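PDB 6JC0: putative molybdenum cofactor biosynthesis protein D2 (MoaD2) / thiamine S from Mycobacterium smegmatis, which probably serves as the small, ubiquitin-like sulfur-carrier subunit of molybdopterin synthase in molybdenum cofactor biosynthesis. Local coordinates for residues Y13-A18 against V81-A86. Numbering follows the deposited sequence.
Sequences YFAAAA and VLPPFA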
loop_
_atom_site.group_PDB
_atom_site.type_symbol
_atom_site.label_atom_id
_atom_site.label_comp_id
_atom_site.label_asym_id
_atom_site.label_seq_id
_atom_site.Cartn_x
_atom_site.Cartn_y
_atom_site.Cartn_z
ATOM N N TYR B 13 -11.783 23.653 -25.898
ATOM C CA TYR B 13 -12.570 23.337 -24.709
ATOM C C TYR B 13 -12.309 21.905 -24.254
ATOM O O TYR B 13 -12.179 21.000 -25.078
ATOM C CB TYR B 13 -14.068 23.520 -24.979
ATOM C CG TYR B 13 -14.473 24.923 -25.367
ATOM C CD1 TYR B 13 -14.709 25.889 -24.398
ATOM C CD2 TYR B 13 -14.630 25.278 -26.702
ATOM C CE1 TYR B 13 -15.085 27.174 -24.747
ATOM C CE2 TYR B 13 -15.002 26.561 -27.060
ATOM C CZ TYR B 13 -15.230 27.503 -26.078
ATOM O OH TYR B 13 -15.598 28.783 -26.424
ATOM N N PHE B 14 -12.258 21.694 -22.944
ATOM C CA PHE B 14 -12.045 20.351 -22.417
ATOM C C PHE B 14 -13.118 19.933 -21.422
ATOM O O PHE B 14 -13.665 20.763 -20.687
ATOM C CB PHE B 14 -10.660 20.251 -21.775
ATOM C CG PHE B 14 -9.547 20.278 -22.768
ATOM C CD1 PHE B 14 -8.991 21.481 -23.167
ATOM C CD2 PHE B 14 -9.089 19.104 -23.342
ATOM C CE1 PHE B 14 -7.980 21.511 -24.101
ATOM C CE2 PHE B 14 -8.076 19.128 -24.277
ATOM C CZ PHE B 14 -7.521 20.332 -24.656
ATOM N N ALA B 15 -13.414 18.636 -21.432
ATOM C CA ALA B 15 -14.347 18.001 -20.504
ATOM C C ALA B 15 -15.659 18.765 -20.373
ATOM O O ALA B 15 -16.376 18.945 -21.357
ATOM C CB ALA B 15 -13.696 17.834 -19.143
ATOM N N ALA B 16 -15.957 19.219 -19.159
ATOM C CA ALA B 16 -17.208 19.920 -18.886
ATOM C C ALA B 16 -17.380 21.169 -19.752
ATOM O O ALA B 16 -18.497 21.507 -20.132
ATOM C CB ALA B 16 -17.296 20.291 -17.413
ATOM N N ALA B 17 -16.283 21.854 -20.058
ATOM C CA ALA B 17 -16.352 23.045 -20.901
ATOM C C ALA B 17 -16.789 22.680 -22.317
ATOM O O ALA B 17 -17.690 23.309 -22.884
ATOM C CB ALA B 17 -15.007 23.767 -20.920
ATOM N N ALA B 18 -16.154 21.655 -22.881
ATOM C CA ALA B 18 -16.526 21.149 -24.198
ATOM C C ALA B 18 -17.978 20.704 -24.217
ATOM O O ALA B 18 -18.698 20.945 -25.187
ATOM C CB ALA B 18 -15.614 19.993 -24.610
ATOM N N VAL B 81 -9.254 25.804 -22.338
ATOM C CA VAL B 81 -10.182 25.966 -21.226
ATOM C C VAL B 81 -10.244 24.696 -20.376
ATOM O O VAL B 81 -10.766 23.665 -20.818
ATOM C CB VAL B 81 -11.603 26.312 -21.725
ATOM C CG1 VAL B 81 -12.538 26.504 -20.546
ATOM C CG2 VAL B 81 -11.570 27.558 -22.593
ATOM N N LEU B 82 -9.727 24.781 -19.151
ATOM C CA LEU B 82 -9.551 23.610 -18.294
ATOM C C LEU B 82 -10.434 23.648 -17.049
ATOM O O LEU B 82 -10.217 24.465 -16.155
ATOM C CB LEU B 82 -8.080 23.484 -17.859
ATOM C CG LEU B 82 -7.065 22.787 -18.773
ATOM C CD1 LEU B 82 -6.889 23.520 -20.085
ATOM C CD2 LEU B 82 -5.722 22.636 -18.065
ATOM N N PRO B 83 -11.429 22.750 -16.976
ATOM C CA PRO B 83 -12.242 22.630 -15.761
ATOM C C PRO B 83 -11.404 22.121 -14.595
ATOM O O PRO B 83 -10.289 21.644 -14.823
ATOM C CB PRO B 83 -13.321 21.606 -16.153
ATOM C CG PRO B 83 -13.339 21.621 -17.648
ATOM C CD PRO B 83 -11.907 21.862 -18.044
ATOM N N PRO B 84 -11.922 22.232 -13.360
ATOM C CA PRO B 84 -11.224 21.631 -12.220
ATOM C C PRO B 84 -10.930 20.159 -12.484
ATOM O O PRO B 84 -11.755 19.469 -13.089
ATOM C CB PRO B 84 -12.217 21.806 -11.069
ATOM C CG PRO B 84 -12.997 23.014 -11.447
ATOM C CD PRO B 84 -13.144 22.939 -12.944
ATOM N N PHE B 85 -9.761 19.694 -12.058
ATOM C CA PHE B 85 -9.338 18.332 -12.353
ATOM C C PHE B 85 -10.168 17.332 -11.559
ATOM O O PHE B 85 -10.742 17.669 -10.525
ATOM C CB PHE B 85 -7.847 18.148 -12.050
ATOM C CG PHE B 85 -6.941 19.004 -12.897
ATOM C CD1 PHE B 85 -7.421 19.639 -14.032
ATOM C CD2 PHE B 85 -5.603 19.161 -12.562
ATOM C CE1 PHE B 85 -6.587 20.423 -14.813
ATOM C CE2 PHE B 85 -4.765 19.940 -13.341
ATOM C CZ PHE B 85 -5.257 20.573 -14.467
ATOM N N ALA B 86 -10.235 16.104 -12.058
ATOM C CA ALA B 86 -10.996 15.047 -11.401
ATOM C C ALA B 86 -10.500 13.694 -11.869
ATOM O O ALA B 86 -11.139 13.036 -12.685
ATOM C CB ALA B 86 -12.481 15.198 -11.683
#
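Tyr13 and Val81 pair as a parallel beta bridge, with their CA atoms 5.0 Å apart, at the point where strands 6-13 and 77-82 of the ubiquitin-like (beta-grasp) fold come to an end side by side. Both side chains leave the same face of the sheet and run alongside each other, CD1 of Tyr13 lying 4.0 Å from CG2 of Val81. This face is the tightly packed part: helix 48-54 covers it through Leu50 on Tyr13 and Leu54 on Val81, and the phenol hydroxyl is satisfied by a hydrogen bond to Glu26. The two valine methyls divide the work. CG1, anti to the backbone N (chi1 -179°), reaches CB of Ala17 at 3.7 Å on the first turn of helix 16-21, whereas CG2 serves the tyrosine ring.

The backbone link is slacker. Phe14 N donates to Val81 O over 3.3 Å, but the N-H...O angle of 133° marks the bond as weak; the same oxygen also lies at the edge of the Phe14 ring, in its plane. That ring meets Leu82 loosely, CD1 to CD1 at 4.3 Å, and is partly exposed. The chain of another protein supplies further neighbours here: an apolar side chain packs on Phe14 and an aromatic one on Ala15. Beyond Pro83 the segment 84-86 makes no contact with 13-18, and Ala86 instead forms backbone hydrogen bonds to that other chain, consistent with the extended C-terminal tail of MoaD-family carriers being held by a partner.

Pro83 closes the contact against the helix start, its CG 4.2 Å from CB of Ala16. Phe14 O, which accepts the hydrogen bond from Ala17 N, has CG of Pro83 only 3.2 Å away.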